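Local coordinates for protein thiamine-phosphate synthase (Pyrococcus furiosus, PDB 1XI3) that probably condenses a thiazole phosphate with a hydroxymethylpyrimidine diphosphate to form thiamine phosphate, using magnesium, at residues A[77-82]-A[107-112]; A[187-192]-A[204-209]; A[149-154]-A[180-185]. One frame throughout, in Å; residues are numbered along the deposited sequence. Where two conformers were deposited one is given.

Contact 1 of 3, residues A[77-82]-A[107-112]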
loop_
_atom_site.group_PDB
_atom_site.type_symbol
_atom_site.label_atom_id
_atom_site.label_comp_id
_atom_site.label_asym_id
_atom_site.label_seq_id
_atom_site.Cartn_x
_atom_site.Cartn_y
_atom_site.Cartn_z
ATOM N N ASP A 77 0.615 -1.255 8.634
ATOM C CA ASP A 77 0.649 -0.139 7.649
ATOM C C ASP A 77 -0.435 -0.263 6.592
ATOM O O ASP A 77 -1.336 0.585 6.503
ATOM C CB ASP A 77 2.074 -0.122 7.033
ATOM C CG ASP A 77 2.355 1.001 6.037
ATOM O OD1 ASP A 77 3.574 1.117 5.672
ATOM O OD2 ASP A 77 1.465 1.721 5.578
ATOM N N ARG A 78 -0.358 -1.325 5.806
ATOM C CA ARG A 78 -1.016 -1.385 4.495
ATOM C C ARG A 78 -2.511 -1.681 4.561
ATOM O O ARG A 78 -2.930 -2.848 4.649
ATOM C CB ARG A 78 -0.265 -2.408 3.561
ATOM C CG ARG A 78 1.164 -2.008 3.255
ATOM C CD ARG A 78 1.164 -0.833 2.259
ATOM N NE ARG A 78 0.622 -1.266 0.991
ATOM C CZ ARG A 78 1.347 -1.840 0.029
ATOM N NH1 ARG A 78 2.633 -2.002 0.162
ATOM N NH2 ARG A 78 0.761 -2.253 -1.058
ATOM N N VAL A 79 -3.322 -0.614 4.471
ATOM C CA VAL A 79 -4.788 -0.726 4.501
ATOM C C VAL A 79 -5.317 -1.472 3.240
ATOM O O VAL A 79 -6.303 -2.219 3.298
ATOM C CB VAL A 79 -5.404 0.651 4.615
ATOM C CG1 VAL A 79 -6.914 0.590 4.460
ATOM C CG2 VAL A 79 -5.001 1.326 5.903
ATOM N N ASP A 80 -4.653 -1.279 2.106
ATOM C CA ASP A 80 -5.032 -1.975 0.859
ATOM C C ASP A 80 -4.935 -3.472 1.054
ATOM O O ASP A 80 -5.863 -4.232 0.715
ATOM C CB ASP A 80 -4.201 -1.546 -0.357
ATOM C CG ASP A 80 -2.691 -1.632 -0.146
ATOM O OD1 ASP A 80 -2.221 -1.418 0.985
ATOM O OD2 ASP A 80 -1.977 -1.882 -1.166
ATOM N N VAL A 81 -3.807 -3.898 1.602
ATOM C CA VAL A 81 -3.591 -5.324 1.846
ATOM C C VAL A 81 -4.602 -5.869 2.866
ATOM O O VAL A 81 -5.209 -6.902 2.640
ATOM C CB VAL A 81 -2.164 -5.591 2.256
ATOM C CG1 VAL A 81 -1.967 -7.081 2.628
ATOM C CG2 VAL A 81 -1.204 -5.192 1.108
ATOM N N ALA A 82 -4.787 -5.139 3.963
ATOM C CA ALA A 82 -5.745 -5.510 4.994
ATOM C C ALA A 82 -7.129 -5.697 4.376
ATOM O O ALA A 82 -7.803 -6.673 4.641
ATOM C CB ALA A 82 -5.771 -4.473 6.107
ATOM N N PRO A 107 -13.887 1.518 6.908
ATOM C CA PRO A 107 -14.628 1.698 8.139
ATOM C C PRO A 107 -14.861 0.461 9.006
ATOM O O PRO A 107 -15.256 0.611 10.166
ATOM C CB PRO A 107 -15.988 2.248 7.647
ATOM C CG PRO A 107 -16.070 1.903 6.228
ATOM C CD PRO A 107 -14.673 1.853 5.710
ATOM N N ASN A 108 -14.682 -0.722 8.452
ATOM C CA ASN A 108 -14.869 -1.958 9.236
ATOM C C ASN A 108 -13.602 -2.535 9.867
ATOM O O ASN A 108 -13.699 -3.487 10.639
ATOM C CB ASN A 108 -15.559 -3.015 8.389
ATOM C CG ASN A 108 -16.934 -2.585 7.951
ATOM O OD1 ASN A 108 -17.554 -1.756 8.586
ATOM N ND2 ASN A 108 -17.405 -3.147 6.853
ATOM N N LEU A 109 -12.423 -1.972 9.569
ATOM C CA LEU A 109 -11.188 -2.453 10.143
ATOM C C LEU A 109 -10.992 -1.967 11.566
ATOM O O LEU A 109 -11.308 -0.807 11.903
ATOM C CB LEU A 109 -9.960 -1.997 9.289
ATOM C CG LEU A 109 -9.791 -2.611 7.938
ATOM C CD1 LEU A 109 -8.548 -2.024 7.279
ATOM C CD2 LEU A 109 -9.740 -4.125 7.937
ATOM N N ILE A 110 -10.459 -2.841 12.398
ATOM C CA ILE A 110 -9.966 -2.465 13.709
ATOM C C ILE A 110 -8.666 -1.719 13.484
ATOM O O ILE A 110 -7.820 -2.169 12.740
ATOM C CB ILE A 110 -9.699 -3.707 14.554
ATOM C CG1 ILE A 110 -11.001 -4.488 14.773
ATOM C CG2 ILE A 110 -9.048 -3.335 15.862
ATOM C CD1 ILE A 110 -10.828 -5.826 15.346
ATOM N N ILE A 111 -8.522 -0.586 14.153
ATOM C CA ILE A 111 -7.340 0.250 14.035
ATOM C C ILE A 111 -6.471 0.151 15.292
ATOM O O ILE A 111 -6.886 0.520 16.394
ATOM C CB ILE A 111 -7.713 1.719 13.839
ATOM C CG1 ILE A 111 -8.640 1.912 12.621
ATOM C CG2 ILE A 111 -6.434 2.591 13.745
ATOM C CD1 ILE A 111 -8.152 1.504 11.297
ATOM N N GLY A 112 -5.257 -0.335 15.118
ATOM C CA GLY A 112 -4.266 -0.255 16.149
ATOM C C GLY A 112 -3.362 0.919 15.835
ATOM O O GLY A 112 -3.022 1.132 14.674
#
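Leu109 meets Val79 and Ala82 in the outer layer of a TIM barrel, where the run-in to strand 110-115 passes the first turn of helix 79-85. No hydrogen bond crosses between 77-82 and 107-112; the join is apolar and buried. Along Leu109, CB is still 5.8 Å from Ala82 CB and only starts the side chain in that direction. CG follows, set beside the backbone N and anti to the carbonyl carbon (chi1 -69°), and closes the gap to 4.8 Å from the same Ala82 CB. There the branches part. CD1, extended from CA, reaches both partners: it lies 3.9 Å from Ala82 CB and 4.2 Å from Val79 CG1. CD2 stays a little farther back, 4.4 Å from Ala82 CB. Val90 of strand 89-92 and Ile105 of helix 99-105 also pack on Val79. Just before the helix, Asp77 is a predicted magnesium ligand, and its OD2 is hydrogen-bonded to Thr52 OG1 of the second subunit. At the helix start a salt bridge joins Arg78 side-on to Asp80 through NE and NH2. The NH2 to Asp80 OD2 bond, 2.8 Å long, is nearly straight at 173° and uses the oxygen's syn lone pair.

Contact 2 of 3, residues A[187-192]-A[204-209]. With SO4 (sulfate ion), chain C.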
loop_
_atom_site.group_PDB
_atom_site.type_symbol
_atom_site.label_atom_id
_atom_site.label_comp_id
_atom_site.label_asym_id
_atom_site.label_seq_id
_atom_site.Cartn_x
_atom_site.Cartn_y
_atom_site.Cartn_z
ATOM N N ILE A 187 0.784 -8.515 25.405
ATOM C CA ILE A 187 2.151 -8.264 24.966
ATOM C C ILE A 187 2.324 -8.655 23.511
ATOM O O ILE A 187 1.783 -9.650 23.052
ATOM C CB ILE A 187 3.187 -8.963 25.847
ATOM C CG1 ILE A 187 2.929 -10.488 25.894
ATOM C CG2 ILE A 187 3.133 -8.373 27.233
ATOM C CD1 ILE A 187 4.060 -11.306 26.515
ATOM N N ALA A 188 3.071 -7.809 22.787
ATOM C CA ALA A 188 3.431 -8.041 21.422
ATOM C C ALA A 188 4.902 -8.415 21.359
ATOM O O ALA A 188 5.742 -7.739 21.949
ATOM C CB ALA A 188 3.152 -6.813 20.561
ATOM N N VAL A 189 5.185 -9.488 20.635
ATOM C CA VAL A 189 6.525 -9.998 20.496
ATOM C C VAL A 189 6.890 -10.247 19.037
ATOM O O VAL A 189 6.044 -10.653 18.230
ATOM C CB VAL A 189 6.732 -11.279 21.331
ATOM C CG1 VAL A 189 6.634 -10.955 22.824
ATOM C CG2 VAL A 189 5.735 -12.349 20.952
ATOM N N ILE A 190 8.170 -10.039 18.731
ATOM C CA ILE A 190 8.742 -10.417 17.441
ATOM C C ILE A 190 9.893 -11.389 17.724
ATOM O O ILE A 190 9.742 -12.597 17.557
ATOM C CB ILE A 190 9.216 -9.182 16.626
ATOM C CG1 ILE A 190 8.113 -8.104 16.626
ATOM C CG2 ILE A 190 9.607 -9.631 15.214
ATOM C CD1 ILE A 190 8.331 -6.962 15.607
ATOM N N SER A 191 11.009 -10.855 18.202
ATOM C CA SER A 191 12.244 -11.645 18.336
ATOM C C SER A 191 12.111 -12.828 19.288
ATOM O O SER A 191 12.679 -13.885 19.033
ATOM C CB SER A 191 13.422 -10.739 18.759
ATOM O OG SER A 191 13.240 -10.254 20.069
ATOM N N ALA A 192 11.403 -12.625 20.395
ATOM C CA ALA A 192 11.199 -13.697 21.381
ATOM C C ALA A 192 10.611 -14.978 20.779
ATOM O O ALA A 192 10.889 -16.101 21.263
ATOM C CB ALA A 192 10.340 -13.200 22.507
ATOM N N GLU A 204 4.181 -20.901 23.399
ATOM C CA GLU A 204 3.550 -21.588 24.529
ATOM C C GLU A 204 3.983 -21.016 25.873
ATOM O O GLU A 204 3.142 -20.789 26.753
ATOM C CB GLU A 204 3.877 -23.078 24.520
ATOM C CG GLU A 204 3.048 -23.871 23.544
ATOM C CD GLU A 204 3.400 -25.350 23.568
ATOM O OE1 GLU A 204 3.440 -25.960 22.464
ATOM O OE2 GLU A 204 3.616 -25.893 24.709
ATOM N N GLU A 205 5.286 -20.794 26.015
ATOM C CA GLU A 205 5.846 -20.242 27.256
ATOM C C GLU A 205 5.286 -18.861 27.561
ATOM O O GLU A 205 4.902 -18.553 28.675
ATOM C CB GLU A 205 7.349 -20.106 27.133
ATOM C CG GLU A 205 8.100 -21.420 27.035
ATOM C CD GLU A 205 9.595 -21.223 26.772
ATOM O OE1 GLU A 205 10.059 -20.056 26.687
ATOM O OE2 GLU A 205 10.300 -22.251 26.644
ATOM N N LEU A 206 5.241 -18.018 26.542
ATOM C CA LEU A 206 4.718 -16.690 26.723
ATOM C C LEU A 206 3.255 -16.727 27.018
ATOM O O LEU A 206 2.775 -15.971 27.849
ATOM C CB LEU A 206 5.030 -15.817 25.482
ATOM C CG LEU A 206 6.494 -15.386 25.435
ATOM C CD1 LEU A 206 6.931 -14.967 23.987
ATOM C CD2 LEU A 206 6.785 -14.275 26.421
ATOM N N ARG A 207 2.508 -17.594 26.340
ATOM C CA ARG A 207 1.082 -17.658 26.534
ATOM C C ARG A 207 0.747 -18.035 27.976
ATOM O O ARG A 207 -0.202 -17.511 28.568
ATOM C CB ARG A 207 0.446 -18.677 25.588
ATOM C CG ARG A 207 -1.087 -18.832 25.732
ATOM C CD ARG A 207 -1.853 -17.571 25.488
ATOM N NE ARG A 207 -3.260 -17.720 25.784
ATOM C CZ ARG A 207 -4.172 -18.297 24.993
ATOM N NH1 ARG A 207 -3.891 -18.738 23.756
ATOM N NH2 ARG A 207 -5.423 -18.390 25.429
ATOM N N LYS A 208 1.520 -18.965 28.496
ATOM C CA LYS A 208 1.354 -19.413 29.874
ATOM C C LYS A 208 1.572 -18.254 30.832
ATOM O O LYS A 208 0.754 -18.025 31.727
ATOM C CB LYS A 208 2.343 -20.524 30.175
ATOM C CG LYS A 208 2.085 -21.211 31.556
ATOM C CD LYS A 208 2.888 -22.482 31.664
ATOM N N ILE A 209 2.665 -17.517 30.613
ATOM C CA ILE A 209 2.986 -16.333 31.426
ATOM C C ILE A 209 1.839 -15.344 31.382
ATOM O O ILE A 209 1.385 -14.838 32.395
ATOM C CB ILE A 209 4.320 -15.659 31.002
ATOM C CG1 ILE A 209 5.520 -16.598 31.254
ATOM C CG2 ILE A 209 4.520 -14.342 31.751
ATOM C CD1 ILE A 209 6.843 -16.085 30.687
HETATM S S SO4 C . 11.123 -7.280 19.767
HETATM O O1 SO4 C . 12.078 -7.590 20.848
HETATM O O2 SO4 C . 11.711 -7.958 18.619
HETATM O O3 SO4 C . 9.805 -7.837 20.077
HETATM O O4 SO4 C . 10.993 -5.854 19.767
#
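Leu206 faces Ile187, Val189 and Ala192 at the interface between strand 186-189, the last strand of the TIM barrel, and the final helix 199-214. The apolar contacts all converge on this one leucine, whose two methyls divide the work. CD2 is 4.0 Å from Ile187 CD1, the two side chains meeting at a slant; Ile187 holds CG1 between its backbone N and carbonyl carbon (chi1 57°), and from there the extended end runs out to the helix. CD1 lies 4.2 Å from Val189 CG2, the valine and leucine reaching toward each other tip to tip, and 4.1 Å from Ala192 CB. Leu17 of the first strand packs on Leu206 as well.

No hydrogen bond links the two segments; those described here, just past the strand, go to a sulfate ion, most likely picked up during crystallisation. Ile190 N donates to sulfate O3 at 3.1 Å (148°), and Ser191 N to sulfate O2 at 3.0 Å (157°). Ser191 OG lies near sulfate O1 and O2, but a second conformer was deposited, so this part of the grip is less certain. Gly170 N, from the loop after strand 165-168, adds another backbone donor.

Ionic pairs involve the helix alone among the two segments: Glu205 bridges to Lys173 and Arg207 to Glu211.

Ile190 and Ser191 are predicted to bind the thiazole phosphate substrate, and Ile190 is the N-cap of helix 191-194, so the sulfate probably marks the substrate's phosphate position, as in the phosphate site common in TIM barrels. The chemistry therefore divides: methyl groups seat the last helix against the strand, while backbone N-H groups beyond the strand, likely aided by the helix N-terminus, hold an anion.

Contact 3 of 3, residues A[149-154]-A[180-185]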
loop_
_atom_site.group_PDB
_atom_site.type_symbol
_atom_site.label_atom_id
_atom_site.label_comp_id
_atom_site.label_asym_id
_atom_site.label_seq_id
_atom_site.Cartn_x
_atom_site.Cartn_y
_atom_site.Cartn_z
ATOM N N ILE A 149 10.128 3.773 25.854
ATOM C CA ILE A 149 9.257 4.425 26.844
ATOM C C ILE A 149 9.434 3.888 28.276
ATOM O O ILE A 149 9.116 4.608 29.244
ATOM C CB ILE A 149 7.760 4.374 26.458
ATOM C CG1 ILE A 149 7.247 2.927 26.459
ATOM C CG2 ILE A 149 7.515 5.069 25.096
ATOM C CD1 ILE A 149 5.710 2.830 26.200
ATOM N N GLY A 150 9.960 2.677 28.410
ATOM C CA GLY A 150 10.156 2.056 29.719
ATOM C C GLY A 150 8.857 1.594 30.399
ATOM O O GLY A 150 7.722 1.917 29.956
ATOM N N LEU A 151 9.024 0.823 31.477
ATOM C CA LEU A 151 7.892 0.364 32.285
ATOM C C LEU A 151 7.074 1.497 32.867
ATOM O O LEU A 151 5.850 1.421 32.851
ATOM C CB LEU A 151 8.349 -0.584 33.416
ATOM C CG LEU A 151 8.941 -1.923 32.952
ATOM C CD1 LEU A 151 9.712 -2.637 34.038
ATOM C CD2 LEU A 151 7.841 -2.852 32.419
ATOM N N GLU A 152 7.723 2.553 33.392
ATOM C CA GLU A 152 6.980 3.697 33.916
ATOM C C GLU A 152 6.142 4.422 32.870
ATOM O O GLU A 152 5.018 4.840 33.126
ATOM C CB GLU A 152 7.936 4.717 34.568
ATOM C CG GLU A 152 8.471 4.254 35.911
ATOM C CD GLU A 152 9.150 5.371 36.682
ATOM O OE1 GLU A 152 9.014 6.551 36.254
ATOM O OE2 GLU A 152 9.807 5.058 37.709
ATOM N N GLY A 153 6.702 4.590 31.674
ATOM C CA GLY A 153 5.984 5.247 30.601
ATOM C C GLY A 153 4.845 4.387 30.109
ATOM O O GLY A 153 3.755 4.891 29.861
ATOM N N LEU A 154 5.109 3.095 30.011
ATOM C CA LEU A 154 4.019 2.143 29.696
ATOM C C LEU A 154 2.883 2.238 30.728
ATOM O O LEU A 154 1.733 2.354 30.367
ATOM C CB LEU A 154 4.584 0.738 29.625
ATOM C CG LEU A 154 3.570 -0.364 29.291
ATOM C CD1 LEU A 154 2.872 -0.045 27.915
ATOM C CD2 LEU A 154 4.250 -1.670 29.277
ATOM N N LEU A 180 3.575 -7.208 32.043
ATOM C CA LEU A 180 2.157 -7.509 32.253
ATOM C C LEU A 180 1.588 -6.840 33.529
ATOM O O LEU A 180 0.436 -6.397 33.565
ATOM C CB LEU A 180 1.983 -9.019 32.268
ATOM C CG LEU A 180 2.116 -9.697 30.898
ATOM C CD1 LEU A 180 2.456 -11.164 30.987
ATOM C CD2 LEU A 180 0.808 -9.490 30.063
ATOM N N LYS A 181 2.431 -6.697 34.557
ATOM C CA LYS A 181 2.005 -6.041 35.788
ATOM C C LYS A 181 1.800 -4.524 35.658
ATOM O O LYS A 181 1.298 -3.876 36.578
ATOM C CB LYS A 181 3.004 -6.362 36.903
ATOM C CG LYS A 181 2.931 -7.779 37.411
ATOM C CD LYS A 181 3.695 -7.926 38.751
ATOM C CE LYS A 181 4.967 -8.665 38.609
ATOM N NZ LYS A 181 5.699 -8.918 39.921
ATOM N N THR A 182 2.127 -3.932 34.504
ATOM C CA THR A 182 1.787 -2.517 34.308
ATOM C C THR A 182 0.306 -2.329 34.041
ATOM O O THR A 182 -0.180 -1.223 34.057
ATOM C CB THR A 182 2.570 -1.877 33.148
ATOM O OG1 THR A 182 2.179 -2.531 31.934
ATOM C CG2 THR A 182 4.063 -2.013 33.362
ATOM N N GLY A 183 -0.434 -3.419 33.762
ATOM C CA GLY A 183 -1.851 -3.330 33.542
ATOM C C GLY A 183 -2.294 -3.377 32.091
ATOM O O GLY A 183 -3.478 -3.168 31.777
ATOM N N VAL A 184 -1.332 -3.663 31.211
ATOM C CA VAL A 184 -1.628 -3.871 29.796
ATOM C C VAL A 184 -2.561 -5.067 29.579
ATOM O O VAL A 184 -2.687 -5.948 30.431
ATOM C CB VAL A 184 -0.327 -4.059 28.948
ATOM C CG1 VAL A 184 0.463 -2.706 28.919
ATOM C CG2 VAL A 184 0.519 -5.187 29.458
ATOM N N ASP A 185 -3.236 -5.045 28.447
ATOM C CA ASP A 185 -4.119 -6.126 28.044
ATOM C C ASP A 185 -3.394 -7.269 27.336
ATOM O O ASP A 185 -3.956 -8.326 27.139
ATOM C CB ASP A 185 -5.214 -5.539 27.196
ATOM C CG ASP A 185 -5.964 -4.452 27.941
ATOM O OD1 ASP A 185 -5.693 -3.230 27.740
ATOM O OD2 ASP A 185 -6.740 -4.838 28.846
#
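Leu154 packs against Thr182 and Val184, bringing the start of helix 150-160 of the TIM barrel onto the loop that leads from helix 176-180 into strand 186-189. This is the tight part. With CG anti to its backbone N (chi1 -179°), Leu154 points its methyls across the loop: CD1 is 3.7 Å from Val184 CG1, and CD2 is 3.5 Å from Thr182 OG1. The leucine crosses both partners at about a right angle. Its methyl offers Thr182 OG1 no polar partner; that hydroxyl is instead hydrogen-bonded to Val179 O. Replacing this leucine by an alanine removes CG and both methyls, which is likely to open a gap beside Val184 CG1 and Thr182 OG1.

The looser side lies one turn earlier. Leu151, partly exposed, crosses Thr182 at nearly a right angle, its CD2 4.0 Å from Thr182 CG2, which also sits 3.9 Å from Leu151 O. Thr182 sits in a type I turn from Leu180 to Gly183, closed by Gly183 N to Leu180 O (3.1 Å), whose exposed Lys181 and Gly183 make no contact with 149-154.

No hydrogen bond joins the two segments, and Asp185 OD2 forms a salt bridge with Arg12. Within 149-154 and 180-185 the join is thus apolar packing; one residue on, Arg155 NH1 of the same helix donates a hydrogen bond to Thr182 O, so helix and loop are held by both.

Overall arrangement
Contacts 2 and 3 are neighbours in the barrel, their centres about 15 Å apart, and Leu180 joins them: its CD2 lies 3.8 Å from Ile187 CG2 and its CD1 3.9 Å from Ile209 CG2. Contact 1 sits across the chain's centre from both, with its centre about 24 Å from that of contact 2 and about 26 Å from that of contact 3. Two of the contacts carry predicted site residues: contact 1 has Asp77, a predicted magnesium ligand, while contact 2 has Ile190 and Ser191, with the sulfate at the predicted phosphate site. Contact 3 is more remote, the side chain of Leu151 being about 10 Å from Gly170, which also binds the sulfate.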